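PDB 4K82: Lv-ranaspumin (Lv-RSN-1) from Leptodactylus vastus, which is a surfactant protein of the frog's foam nest, probably acting at the air-water interface to help form and stabilise the foam. Local coordinates for residues K139-K142 with Y143-I147; G199-I203 with L204-P208; G27-L30 with V31-V35. All blocks are in the same frame, centred on the assembly; numbering follows the deposited sequence.

Contact 1 (K139-K142 with Y143-I147); sequences KDLK and YKVCI
Lys142 lays its aliphatic chain over one face of the Tyr143 ring: CG stands 4.3 Å from the ring centroid and 17° off the normal, a CH-pi contact displaced toward the rim, and Lys142 CD lies 3.8 Å from Tyr143 CE2. With CG of Lys142 anti to its backbone N (chi1 -172°), the two side chains run alongside each other in the same direction. At the ring's edge, near its plane, sits the carbonyl oxygen of Lys139, which also accepts the backbone N-H of Tyr143. Asp140 and Lys144 lie side by side, but their salt bridge is long, OD1 to NZ 3.8 Å, and the aspartate has Arg165 as its stronger partner. These pairs sit on the last turn of helix 133-144, where Leu141 O accepts two N-H groups, Val145 N at 3.1 Å and the straighter Cys146 N at 2.8 Å (174°). Val145 is the first residue to leave helical angles, and Cys146 centres an inverse gamma turn. A water donates to both Lys142 O and Cys146 O. Farther out, the end of helix 196-212 and the tail beyond hold the polar tips: Tyr143 OH bonds to Val215 O, Lys142 NZ to Val210 O and Ile213 O.

Contact 2 (G199-I203 with L204-P208); sequences GDLLI and LVLCP
Leu206 meets Leu201 and Leu202 of the preceding turn, and its side chain can be followed outward atom by atom. CB lies 3.7 Å from Leu201 O and a little farther from Leu202 O. CG keeps the same distance from Leu201 O and begins to approach the Leu201 side chain. CD1 makes the main apolar contact, 3.7 Å from Leu201 CG, the two side chains crossing at a slant; Leu202 is modelled in two conformers, and in one of them its CD2 also comes to 4.0 Å from Leu206 CD1. Leu201 CG is anti to the backbone N (chi1 178°), which carries it forward toward the next turn, where Leu201 CD1 meets Val205 CB at 4.0 Å. Leu206 also packs on Phe137, Leu138 and Leu141 of helix 133-144 and on Val116 of helix 107-121, placing its tip among three helices.

The backbone explains the spacing. Leu204 N bonds to Asp200 O in the usual i to i+4 way, but Leu206 N reaches Leu201 O at 2.8 Å (169°) and Cys207 N reaches Leu202 O at 2.8 Å, both one residue farther along. Val205 N makes only a weak bond to Leu201 O. Pro208 has no N-H to offer, and its CD rests 3.3 Å from Ile203 O. The 34° between the axes of the two short segments is consistent with the kink at Pro208, while the i to i+5 bonds mark a wider pi-type turn within helix 196-212.

Contact 3 (G27-L30 with V31-V35); sequences GDLL and VELAV
Apolar packing across the first turn of helix 29-42 is carried by Leu29 and Leu33, whose side chains slant across each other. The CD1 methyl of Leu29 sits 3.8 Å from Leu33 CG, and Leu29 CG lies 3.9 Å from Leu33 CD1; placing CG of Leu29 anti to its backbone N (chi1 -175°) brings CG, and with it CD1, to that meeting. Leu29 also packs on Leu19, Ala22 and Leu23 of helix 14-24.

The acidic pair Asp28 and Glu32 touches through carbon, Asp28 CB to Glu32 CD 4.0 Å. Their nearest charged oxygens, OD2 and OE2, stand 5.1 Å apart, and one water donates to both. Each acid has a cation, Lys139 for Asp28 and Arg64 for Glu32, which is likely to offset the like charges. Were Glu32 replaced by an alanine, Arg64 would probably lose this carboxylate, and the shared water would be left with Asp28 alone of the two acids.

Backbone bonds run i to i+4: Glu32 N to Asp28 O at 2.9 Å (161°), Leu33 N to Leu29 O, and Ala34 N to Leu30 O. A second water accepts from Val31 N at 3.2 Å. Asp28 takes the N-cap position, without a side-chain capping bond, of this helix N-terminus.

In the fold
Contact 1 is the hub of the three. Its centre lies 12 Å from that of contact 2, and the Cys146 SG to Cys207 SG disulfide (2.0 Å) ties the end of helix 133-144 to helix 196-212. Leu141 packs across the same junction, its CD1 3.9 Å from Leu206 CD1. Toward contact 3, centres 18 Å apart, the link is polar: Lys139 NZ to Asp28 OD2, 2.8 Å. Contacts 2 and 3 do not touch, their nearest atoms being about 10 Å apart. A disulfide with apolar packing toward contact 2 and a salt bridge toward contact 3 thus connect three helices of this largely alpha-helical surfactant protein.

Contact 1 (K139-K142 with Y143-I147)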
loop_
_atom_site.group_PDB
_atom_site.type_symbol
_atom_site.label_atom_id
_atom_site.label_comp_id
_atom_site.label_asym_id
_atom_site.label_seq_id
_atom_site.Cartn_x
_atom_site.Cartn_y
_atom_site.Cartn_z
ATOM N N LYS A 139 8.151 1.390 -4.261
ATOM C CA LYS A 139 9.049 1.305 -5.413
ATOM C C LYS A 139 10.296 2.170 -5.220
ATOM O O LYS A 139 11.423 1.715 -5.454
ATOM C CB LYS A 139 8.322 1.725 -6.698
ATOM C CG LYS A 139 7.237 0.785 -7.168
ATOM C CD LYS A 139 6.493 1.428 -8.338
ATOM C CE LYS A 139 5.369 0.552 -8.856
ATOM N NZ LYS A 139 5.877 -0.524 -9.742
ATOM N N ASP A 140 10.104 3.413 -4.798
ATOM C CA ASP A 140 11.230 4.315 -4.565
ATOM C C ASP A 140 12.159 3.791 -3.469
ATOM O O ASP A 140 13.384 3.855 -3.588
ATOM C CB ASP A 140 10.734 5.702 -4.169
ATOM C CG ASP A 140 10.183 6.476 -5.343
ATOM O OD1 ASP A 140 10.754 6.344 -6.444
ATOM O OD2 ASP A 140 9.180 7.203 -5.164
ATOM N N LEU A 141 11.578 3.265 -2.401
ATOM C CA LEU A 141 12.400 2.690 -1.332
ATOM C C LEU A 141 13.177 1.482 -1.824
ATOM O O LEU A 141 14.356 1.327 -1.508
ATOM C CB LEU A 141 11.531 2.281 -0.136
ATOM C CG LEU A 141 10.892 3.416 0.662
ATOM C CD1 LEU A 141 10.045 2.828 1.802
ATOM C CD2 LEU A 141 11.933 4.391 1.203
ATOM N N LYS A 142 12.525 0.637 -2.615
ATOM C CA LYS A 142 13.152 -0.587 -3.105
ATOM C C LYS A 142 14.402 -0.300 -3.947
ATOM O O LYS A 142 15.398 -1.026 -3.857
ATOM C CB LYS A 142 12.151 -1.430 -3.901
ATOM C CG LYS A 142 12.663 -2.809 -4.295
ATOM C CD LYS A 142 11.586 -3.581 -5.058
ATOM C CE LYS A 142 12.043 -4.965 -5.477
ATOM N NZ LYS A 142 12.418 -5.810 -4.306
ATOM N N TYR A 143 14.370 0.770 -4.736
ATOM C CA TYR A 143 15.460 1.028 -5.678
ATOM C C TYR A 143 16.421 2.155 -5.286
ATOM O O TYR A 143 17.491 2.302 -5.888
ATOM C CB TYR A 143 14.904 1.233 -7.098
ATOM C CG TYR A 143 14.242 -0.020 -7.635
ATOM C CD1 TYR A 143 15.001 -1.061 -8.154
ATOM C CD2 TYR A 143 12.860 -0.178 -7.588
ATOM C CE1 TYR A 143 14.404 -2.217 -8.634
ATOM C CE2 TYR A 143 12.257 -1.328 -8.064
ATOM C CZ TYR A 143 13.028 -2.344 -8.585
ATOM O OH TYR A 143 12.417 -3.486 -9.060
ATOM N N LYS A 144 16.072 2.933 -4.268
ATOM C CA LYS A 144 16.895 4.082 -3.901
ATOM C C LYS A 144 17.349 4.094 -2.443
ATOM O O LYS A 144 18.289 4.817 -2.102
ATOM C CB LYS A 144 16.158 5.389 -4.200
ATOM C CG LYS A 144 15.654 5.515 -5.646
ATOM C CD LYS A 144 14.801 6.773 -5.824
ATOM C CE LYS A 144 14.395 6.963 -7.285
ATOM N NZ LYS A 144 13.771 8.296 -7.520
ATOM N N VAL A 145 16.685 3.321 -1.581
ATOM C CA VAL A 145 16.970 3.410 -0.146
ATOM C C VAL A 145 17.373 2.072 0.466
ATOM O O VAL A 145 18.426 1.963 1.104
ATOM C CB VAL A 145 15.761 4.007 0.638
ATOM C CG1 VAL A 145 15.990 3.932 2.146
ATOM C CG2 VAL A 145 15.508 5.439 0.191
ATOM N N CYS A 146 16.535 1.057 0.280
ATOM C CA CYS A 146 16.747 -0.244 0.911
ATOM C C CYS A 146 17.653 -1.109 0.057
ATOM O O CYS A 146 17.279 -2.213 -0.327
ATOM C CB CYS A 146 15.409 -0.957 1.118
ATOM S SG CYS A 146 14.208 0.011 2.047
ATOM N N ILE A 147 18.850 -0.602 -0.226
ATOM C CA ILE A 147 19.702 -1.160 -1.270
ATOM C C ILE A 147 21.036 -1.670 -0.727
ATOM O O ILE A 147 21.427 -1.357 0.404
ATOM C CB ILE A 147 19.974 -0.118 -2.380
ATOM C CG1 ILE A 147 20.662 1.121 -1.800
ATOM C CG2 ILE A 147 18.678 0.273 -3.079
ATOM C CD1 ILE A 147 21.096 2.133 -2.861
HETATM O O HOH W 1 15.264 -3.076 -1.901
#

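Contact 2 (G199-I203 with L204-P208)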
loop_
_atom_site.group_PDB
_atom_site.type_symbol
_atom_site.label_atom_id
_atom_site.label_comp_id
_atom_site.label_asym_id
_atom_site.label_seq_id
_atom_site.Cartn_x
_atom_site.Cartn_y
_atom_site.Cartn_z
ATOM N N GLY A 199 13.214 5.961 11.477
ATOM C CA GLY A 199 14.220 4.941 11.238
ATOM C C GLY A 199 13.744 3.528 11.532
ATOM O O GLY A 199 14.030 2.602 10.774
ATOM N N ASP A 200 13.016 3.367 12.637
ATOM C CA ASP A 200 12.433 2.079 13.000
ATOM C C ASP A 200 11.472 1.584 11.934
ATOM O O ASP A 200 11.491 0.413 11.562
ATOM C CB ASP A 200 11.668 2.187 14.322
ATOM C CG ASP A 200 12.579 2.291 15.516
ATOM O OD1 ASP A 200 13.785 2.015 15.363
ATOM O OD2 ASP A 200 12.079 2.642 16.609
ATOM N N LEU A 201 10.621 2.480 11.456
ATOM C CA LEU A 201 9.662 2.122 10.421
ATOM C C LEU A 201 10.393 1.641 9.167
ATOM O O LEU A 201 10.036 0.614 8.576
ATOM C CB LEU A 201 8.746 3.308 10.122
ATOM C CG LEU A 201 7.715 3.111 9.010
ATOM C CD1 LEU A 201 6.711 2.044 9.407
ATOM C CD2 LEU A 201 7.022 4.418 8.712
ATOM N N LEU A 202 11.421 2.374 8.750
ATOM C CA LEU A 202 12.194 1.978 7.571
ATOM C C LEU A 202 12.872 0.644 7.790
ATOM O O LEU A 202 12.689 -0.300 7.026
ATOM C CB LEU A 202 13.262 3.018 7.242
ATOM C CG LEU A 202 12.805 4.248 6.476
ATOM C CD1 LEU A 202 13.935 5.255 6.421
ATOM C CD2 LEU A 202 12.376 3.853 5.069
ATOM N N ILE A 203 13.654 0.567 8.855
ATOM C CA ILE A 203 14.496 -0.602 9.073
ATOM C C ILE A 203 13.728 -1.872 9.463
ATOM O O ILE A 203 14.027 -2.960 8.965
ATOM C CB ILE A 203 15.593 -0.279 10.108
ATOM C CG1 ILE A 203 16.515 0.818 9.554
ATOM C CG2 ILE A 203 16.367 -1.535 10.498
ATOM C CD1 ILE A 203 17.355 1.529 10.605
ATOM N N LEU A 204 12.739 -1.738 10.339
ATOM C CA LEU A 204 12.034 -2.912 10.850
ATOM C C LEU A 204 10.871 -3.358 9.969
ATOM O O LEU A 204 10.490 -4.531 9.983
ATOM C CB LEU A 204 11.502 -2.647 12.261
ATOM C CG LEU A 204 12.506 -2.569 13.409
ATOM C CD1 LEU A 204 11.793 -2.156 14.687
ATOM C CD2 LEU A 204 13.199 -3.909 13.586
ATOM N N VAL A 205 10.312 -2.423 9.209
ATOM C CA VAL A 205 9.040 -2.652 8.533
ATOM C C VAL A 205 9.134 -2.471 7.015
ATOM O O VAL A 205 8.911 -3.409 6.240
ATOM C CB VAL A 205 7.953 -1.715 9.106
ATOM C CG1 VAL A 205 6.640 -1.954 8.428
ATOM C CG2 VAL A 205 7.806 -1.921 10.635
ATOM N N LEU A 206 9.485 -1.267 6.588
ATOM C CA LEU A 206 9.438 -0.951 5.153
ATOM C C LEU A 206 10.505 -1.668 4.318
ATOM O O LEU A 206 10.207 -2.242 3.258
ATOM C CB LEU A 206 9.499 0.561 4.933
ATOM C CG LEU A 206 8.274 1.339 5.421
ATOM C CD1 LEU A 206 8.550 2.836 5.392
ATOM C CD2 LEU A 206 7.043 0.988 4.572
ATOM N N CYS A 207 11.753 -1.629 4.762
ATOM C CA CYS A 207 12.800 -2.291 3.987
ATOM C C CYS A 207 12.596 -3.814 3.879
ATOM O O CYS A 207 12.778 -4.386 2.813
ATOM C CB CYS A 207 14.200 -1.916 4.490
ATOM S SG CYS A 207 14.716 -0.224 4.000
ATOM N N PRO A 208 12.180 -4.474 4.971
ATOM C CA PRO A 208 11.889 -5.902 4.798
ATOM C C PRO A 208 10.723 -6.156 3.839
ATOM O O PRO A 208 10.745 -7.138 3.100
ATOM C CB PRO A 208 11.534 -6.351 6.216
ATOM C CG PRO A 208 12.304 -5.427 7.088
ATOM C CD PRO A 208 12.213 -4.098 6.400
#

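Contact 3 (G27-L30 with V31-V35)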
loop_
_atom_site.group_PDB
_atom_site.type_symbol
_atom_site.label_atom_id
_atom_site.label_comp_id
_atom_site.label_asym_id
_atom_site.label_seq_id
_atom_site.Cartn_x
_atom_site.Cartn_y
_atom_site.Cartn_z
ATOM N N GLY A 27 3.055 -7.747 -12.470
ATOM C CA GLY A 27 2.460 -6.479 -12.100
ATOM C C GLY A 27 2.286 -6.337 -10.601
ATOM O O GLY A 27 2.776 -7.154 -9.815
ATOM N N ASP A 28 1.572 -5.294 -10.203
ATOM C CA ASP A 28 1.496 -4.937 -8.792
ATOM C C ASP A 28 0.141 -5.235 -8.188
ATOM O O ASP A 28 -0.134 -4.788 -7.088
ATOM C CB ASP A 28 1.789 -3.450 -8.625
ATOM C CG ASP A 28 3.195 -3.102 -9.025
ATOM O OD1 ASP A 28 4.054 -4.001 -8.932
ATOM O OD2 ASP A 28 3.438 -1.951 -9.441
ATOM N N LEU A 29 -0.698 -5.968 -8.915
ATOM C CA LEU A 29 -2.102 -6.104 -8.541
ATOM C C LEU A 29 -2.315 -6.596 -7.116
ATOM O O LEU A 29 -3.098 -6.002 -6.386
ATOM C CB LEU A 29 -2.850 -6.999 -9.523
ATOM C CG LEU A 29 -4.353 -7.104 -9.280
ATOM C CD1 LEU A 29 -5.004 -5.724 -9.320
ATOM C CD2 LEU A 29 -4.992 -8.028 -10.306
ATOM N N LEU A 30 -1.639 -7.675 -6.724
ATOM C CA LEU A 30 -1.855 -8.232 -5.383
ATOM C C LEU A 30 -1.531 -7.197 -4.304
ATOM O O LEU A 30 -2.301 -6.998 -3.357
ATOM C CB LEU A 30 -1.033 -9.502 -5.159
ATOM C CG LEU A 30 -1.216 -10.082 -3.748
ATOM C CD1 LEU A 30 -2.673 -10.454 -3.494
ATOM C CD2 LEU A 30 -0.294 -11.277 -3.492
ATOM N N VAL A 31 -0.389 -6.536 -4.447
ATOM C CA VAL A 31 0.016 -5.497 -3.504
ATOM C C VAL A 31 -1.003 -4.362 -3.451
ATOM O O VAL A 31 -1.403 -3.926 -2.365
ATOM C CB VAL A 31 1.415 -4.948 -3.863
ATOM C CG1 VAL A 31 1.702 -3.649 -3.113
ATOM C CG2 VAL A 31 2.486 -6.005 -3.575
ATOM N N GLU A 32 -1.477 -3.921 -4.619
ATOM C CA GLU A 32 -2.417 -2.811 -4.670
ATOM C C GLU A 32 -3.760 -3.181 -4.043
ATOM O O GLU A 32 -4.388 -2.355 -3.372
ATOM C CB GLU A 32 -2.615 -2.347 -6.114
ATOM C CG GLU A 32 -1.359 -1.725 -6.717
ATOM C CD GLU A 32 -1.553 -1.298 -8.158
ATOM O OE1 GLU A 32 -1.996 -2.138 -8.971
ATOM O OE2 GLU A 32 -1.263 -0.124 -8.470
ATOM N N LEU A 33 -4.206 -4.417 -4.276
ATOM C CA LEU A 33 -5.460 -4.877 -3.699
ATOM C C LEU A 33 -5.340 -4.978 -2.192
ATOM O O LEU A 33 -6.293 -4.662 -1.478
ATOM C CB LEU A 33 -5.892 -6.233 -4.275
ATOM C CG LEU A 33 -6.288 -6.185 -5.748
ATOM C CD1 LEU A 33 -6.686 -7.583 -6.214
ATOM C CD2 LEU A 33 -7.421 -5.184 -5.975
ATOM N N ALA A 34 -4.183 -5.434 -1.708
ATOM C CA ALA A 34 -3.973 -5.566 -0.269
ATOM C C ALA A 34 -4.071 -4.193 0.391
ATOM O O ALA A 34 -4.679 -4.044 1.445
ATOM C CB ALA A 34 -2.621 -6.216 0.024
ATOM N N VAL A 35 -3.478 -3.185 -0.235
ATOM C CA VAL A 35 -3.560 -1.824 0.278
ATOM C C VAL A 35 -5.005 -1.349 0.373
ATOM O O VAL A 35 -5.428 -0.842 1.407
ATOM C CB VAL A 35 -2.756 -0.853 -0.595
ATOM C CG1 VAL A 35 -3.020 0.582 -0.173
ATOM C CG2 VAL A 35 -1.264 -1.195 -0.532
HETATM O O HOH W 2 1.747 -7.647 -6.548
HETATM O O HOH W 3 1.472 -0.141 -9.674
#